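Local coordinates for ochratoxinase (Aspergillus niger, PDB 4C65), which hydrolyses the amide bond of the mycotoxin ochratoxin A, releasing ochratoxin alpha and L-phenylalanine, as a zinc-dependent carboxypeptidase with a preference for aromatic C-terminal residues, at residues N168-P171 and G172-A176; L228-I231 and V232-A235. All blocks are in the same frame, centred on the assembly; numbering follows the deposited sequence.

Overall arrangement
Following the chain from the N terminus, contact 1 comes first, in the loop that leaves helix 157-164 and runs on to strand 179-181. Its segments are consecutive, so the contact closes a short bend of the loop on itself at a surface shared with other subunits of the octamer. The chain then passes through helix 185-198 and strand 203-206 before contact 2, two successive turns of helix 225-237. The contacts stand in series, neither nested nor crossed; the centres of contact 1 and contact 2 are about 23 Å apart and the nearest atoms of contact 1 and contact 2 about 14 Å. Helix 185-198 lies between them in sequence and touches both, meeting Trp-174 from the loop and Ile-231 from the helix.

Contact 1 (N168-P171 and G172-A176); sequences NPRP and GYWGA
Two carbonyl oxygens share NH1 of Arg-170 as the chain bends back on itself. NH1 donates to Pro-171 O at 3.0 Å (N-H...O 159°) and to Gly-172 O at 3.2 Å, a less straight bond at 143°. Both oxygens lie close to the guanidinium plane, although NH1 stands well above the carbonyl plane of Gly-172. The arginine reaches them with CG between its backbone N and carbonyl carbon (chi1 47°) and the chain extended from there to NE. Arg-170 NH2 donates a hydrogen bond to Gly-162 O, giving the group a further hold.

The guanidinium also lays one face over the indole edge of Trp-174, the two planes perpendicular and Trp-174 CD1 3.8 Å from Arg-170 CZ. One face of the indole receives Pro-169: its CA sits 3.7 Å from the centroid of the five-membered ring in a CH-pi contact. Trp-174 NE1 donates a hydrogen bond to Met-167 O. A water accepts from Trp-174 N at 3.0 Å and donates to Arg-170 O at 2.7 Å, bridging the bend. The ring of Tyr-173 meets that of His-89 of a neighbouring subunit. These interactions are consistent with an interface loop held in shape by side-chain and water bonds rather than by helix or strand.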
loop_
_atom_site.group_PDB
_atom_site.type_symbol
_atom_site.label_atom_id
_atom_site.label_comp_id
_atom_site.label_asym_id
_atom_site.label_seq_id
_atom_site.Cartn_x
_atom_site.Cartn_y
_atom_site.Cartn_z
ATOM N N ASN A 168 3.151 -7.816 -4.875
ATOM C CA ASN A 168 2.008 -7.080 -4.322
ATOM C C ASN A 168 0.676 -7.799 -4.383
ATOM O O ASN A 168 -0.254 -7.323 -5.003
ATOM C CB ASN A 168 1.870 -5.711 -4.980
ATOM C CG ASN A 168 3.090 -4.844 -4.723
ATOM O OD1 ASN A 168 4.184 -5.343 -4.406
ATOM N ND2 ASN A 168 2.921 -3.532 -4.875
ATOM N N PRO A 169 0.595 -8.946 -3.728
ATOM C CA PRO A 169 -0.682 -9.574 -3.596
ATOM C C PRO A 169 -1.726 -8.628 -2.988
ATOM O O PRO A 169 -1.416 -7.805 -2.123
ATOM C CB PRO A 169 -0.386 -10.777 -2.683
ATOM C CG PRO A 169 0.865 -10.445 -1.982
ATOM C CD PRO A 169 1.640 -9.655 -2.984
ATOM N N ARG A 170 -2.970 -8.777 -3.416
ATOM C CA ARG A 170 -4.028 -7.834 -3.077
ATOM C C ARG A 170 -5.360 -8.494 -3.380
ATOM O O ARG A 170 -5.394 -9.496 -4.082
ATOM C CB ARG A 170 -3.888 -6.596 -3.959
ATOM C CG ARG A 170 -3.688 -6.962 -5.440
ATOM C CD ARG A 170 -4.089 -5.850 -6.400
ATOM N NE ARG A 170 -3.757 -6.246 -7.760
ATOM C CZ ARG A 170 -4.512 -7.004 -8.548
ATOM N NH1 ARG A 170 -5.697 -7.448 -8.151
ATOM N NH2 ARG A 170 -4.082 -7.313 -9.766
ATOM N N PRO A 171 -6.464 -7.917 -2.896
ATOM C CA PRO A 171 -7.765 -8.348 -3.365
ATOM C C PRO A 171 -7.916 -8.124 -4.868
ATOM O O PRO A 171 -7.127 -7.386 -5.469
ATOM C CB PRO A 171 -8.743 -7.442 -2.610
ATOM C CG PRO A 171 -8.003 -6.930 -1.438
ATOM C CD PRO A 171 -6.553 -6.898 -1.838
ATOM N N GLY A 172 -8.898 -8.783 -5.467
ATOM C CA GLY A 172 -9.264 -8.557 -6.867
ATOM C C GLY A 172 -8.704 -9.590 -7.816
ATOM O O GLY A 172 -8.227 -9.279 -8.899
ATOM N N TYR A 173 -8.783 -10.847 -7.417
ATOM C CA TYR A 173 -8.417 -11.968 -8.305
ATOM C C TYR A 173 -6.991 -11.800 -8.830
ATOM O O TYR A 173 -6.719 -11.995 -10.006
ATOM C CB TYR A 173 -9.482 -12.141 -9.416
ATOM C CG TYR A 173 -10.861 -12.274 -8.813
ATOM C CD1 TYR A 173 -11.233 -13.435 -8.140
ATOM C CD2 TYR A 173 -11.777 -11.223 -8.867
ATOM C CE1 TYR A 173 -12.471 -13.547 -7.550
ATOM C CE2 TYR A 173 -13.034 -11.330 -8.283
ATOM C CZ TYR A 173 -13.377 -12.480 -7.605
ATOM O OH TYR A 173 -14.624 -12.622 -7.000
ATOM N N TRP A 174 -6.104 -11.413 -7.920
ATOM C CA TRP A 174 -4.689 -11.248 -8.218
ATOM C C TRP A 174 -4.136 -12.576 -8.696
ATOM O O TRP A 174 -4.510 -13.621 -8.176
ATOM C CB TRP A 174 -3.968 -10.785 -6.944
ATOM C CG TRP A 174 -2.484 -10.578 -7.041
ATOM C CD1 TRP A 174 -1.834 -9.471 -7.502
ATOM C CD2 TRP A 174 -1.471 -11.500 -6.648
ATOM N NE1 TRP A 174 -0.486 -9.644 -7.415
ATOM C CE2 TRP A 174 -0.230 -10.882 -6.891
ATOM C CE3 TRP A 174 -1.494 -12.770 -6.096
ATOM C CZ2 TRP A 174 0.958 -11.484 -6.597
ATOM C CZ3 TRP A 174 -0.298 -13.380 -5.807
ATOM C CH2 TRP A 174 0.914 -12.741 -6.069
ATOM N N GLY A 175 -3.290 -12.534 -9.709
ATOM C CA GLY A 175 -2.672 -13.731 -10.241
ATOM C C GLY A 175 -3.580 -14.558 -11.148
ATOM O O GLY A 175 -3.213 -15.676 -11.507
ATOM N N ALA A 176 -4.742 -14.009 -11.543
ATOM C CA ALA A 176 -5.674 -14.763 -12.395
ATOM C C ALA A 176 -6.243 -13.968 -13.555
ATOM O O ALA A 176 -7.454 -13.807 -13.692
ATOM C CB ALA A 176 -6.772 -15.348 -11.565
HETATM O O HOH W 1 -6.889 -11.544 -5.049
#

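Contact 2 (L228-I231 and V232-A235)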
loop_
_atom_site.group_PDB
_atom_site.type_symbol
_atom_site.label_atom_id
_atom_site.label_comp_id
_atom_site.label_asym_id
_atom_site.label_seq_id
_atom_site.Cartn_x
_atom_site.Cartn_y
_atom_site.Cartn_z
ATOM N N LEU A 228 13.980 -18.776 -18.782
ATOM C CA LEU A 228 13.298 -19.801 -19.564
ATOM C C LEU A 228 13.548 -21.204 -18.995
ATOM O O LEU A 228 12.640 -22.009 -18.928
ATOM C CB LEU A 228 13.703 -19.744 -21.037
ATOM C CG LEU A 228 13.204 -18.565 -21.874
ATOM C CD1 LEU A 228 13.843 -18.601 -23.258
ATOM C CD2 LEU A 228 11.689 -18.594 -21.979
ATOM N N LYS A 229 14.763 -21.479 -18.570
ATOM C CA LYS A 229 15.088 -22.778 -18.004
ATOM C C LYS A 229 14.294 -23.025 -16.718
ATOM O O LYS A 229 13.775 -24.106 -16.505
ATOM C CB LYS A 229 16.591 -22.862 -17.739
ATOM C CG LYS A 229 17.072 -24.171 -17.147
ATOM C CD LYS A 229 18.585 -24.138 -17.016
ATOM C CE LYS A 229 19.165 -25.437 -16.442
ATOM N NZ LYS A 229 19.629 -25.294 -15.013
ATOM N N VAL A 230 14.262 -22.026 -15.844
ATOM C CA VAL A 230 13.491 -22.108 -14.610
ATOM C C VAL A 230 12.003 -22.320 -14.901
ATOM O O VAL A 230 11.385 -23.215 -14.349
ATOM C CB VAL A 230 13.730 -20.867 -13.722
ATOM C CG1 VAL A 230 12.695 -20.744 -12.625
ATOM C CG2 VAL A 230 15.123 -20.938 -13.131
ATOM N N ILE A 231 11.451 -21.545 -15.820
ATOM C CA ILE A 231 10.085 -21.765 -16.237
ATOM C C ILE A 231 9.829 -23.214 -16.676
ATOM O O ILE A 231 8.845 -23.836 -16.248
ATOM C CB ILE A 231 9.667 -20.801 -17.356
ATOM C CG1 ILE A 231 9.519 -19.397 -16.770
ATOM C CG2 ILE A 231 8.336 -21.225 -17.955
ATOM C CD1 ILE A 231 9.502 -18.305 -17.809
ATOM N N VAL A 232 10.687 -23.752 -17.533
ATOM C CA VAL A 232 10.552 -25.144 -17.991
ATOM C C VAL A 232 10.641 -26.133 -16.821
ATOM O O VAL A 232 9.862 -27.080 -16.747
ATOM C CB VAL A 232 11.580 -25.472 -19.105
ATOM C CG1 VAL A 232 11.653 -26.977 -19.370
ATOM C CG2 VAL A 232 11.206 -24.733 -20.377
ATOM N N GLU A 233 11.582 -25.905 -15.908
ATOM C CA GLU A 233 11.765 -26.757 -14.727
ATOM C C GLU A 233 10.548 -26.711 -13.806
ATOM O O GLU A 233 10.130 -27.729 -13.260
ATOM C CB GLU A 233 13.014 -26.344 -13.957
ATOM C CG GLU A 233 14.298 -26.730 -14.655
ATOM C CD GLU A 233 15.519 -26.007 -14.086
ATOM O OE1 GLU A 233 15.328 -25.053 -13.284
ATOM O OE2 GLU A 233 16.660 -26.395 -14.439
ATOM N N GLU A 234 10.016 -25.513 -13.601
ATOM C CA GLU A 234 8.814 -25.350 -12.787
ATOM C C GLU A 234 7.653 -26.110 -13.402
ATOM O O GLU A 234 6.966 -26.823 -12.695
ATOM C CB GLU A 234 8.444 -23.882 -12.641
ATOM C CG GLU A 234 9.337 -23.119 -11.683
ATOM C CD GLU A 234 9.263 -23.639 -10.281
ATOM O OE1 GLU A 234 8.145 -23.995 -9.859
ATOM O OE2 GLU A 234 10.312 -23.676 -9.599
ATOM N N ALA A 235 7.434 -25.959 -14.702
ATOM C CA ALA A 235 6.348 -26.681 -15.372
ATOM C C ALA A 235 6.533 -28.193 -15.253
ATOM O O ALA A 235 5.620 -28.898 -14.857
ATOM C CB ALA A 235 6.274 -26.292 -16.825
#
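Glu-234 N donates to Val-230 O at 2.8 Å, the shortest of four i to i-4 backbone hydrogen bonds between 228-231 and 232-235. Next comes Glu-233 N to Lys-229 O at 2.9 Å, while Val-232 N reaches Leu-228 O and Ala-235 N reaches Ile-231 O at slightly greater lengths.

At the exposed side Lys-229 and Glu-233 form an i, i+4 salt bridge. Lys-229 NZ approaches Glu-233 OE2 at 3.2 Å, a weak hydrogen bond, and the lysine crosses the carboxylate so that its CE lies 3.3 Å and its CG 3.5 Å from the same oxygen. The lysine runs out straight and bends only at its last torsion (chi4 -106°), which brings NZ round to the acid. Glu-233 places CG anti to its carbonyl carbon (chi1 -73°), close to Lys-229 O, and packs against Glu-226 of a neighbouring subunit.

Glu-234, bent at chi2, rests CG against Val-230 O at 3.4 Å and carries its carboxylate into a cluster of arginines: OE2 forms salt bridges with Arg-237 and Arg-189, OE1 with Arg-193. Such surroundings would be expected to favour its ionised form.

The inner side is apolar. Ile-231 packs on Ile-203 and Val-205 of one strand, Val-242 of the next, and Val-188 and Val-192 of helix 185-198; Leu-228 packs on Val-205 and Ala-235 touches Ile-203. The side chain of Ile-231 lies about 8 Å from that of zinc-binding Lys-204. This is the amphipathic helix of a beta-alpha-beta unit, strand 203-206, helix 225-237 and strand 242-246, in the TIM barrel of a metal-dependent amidohydrolase.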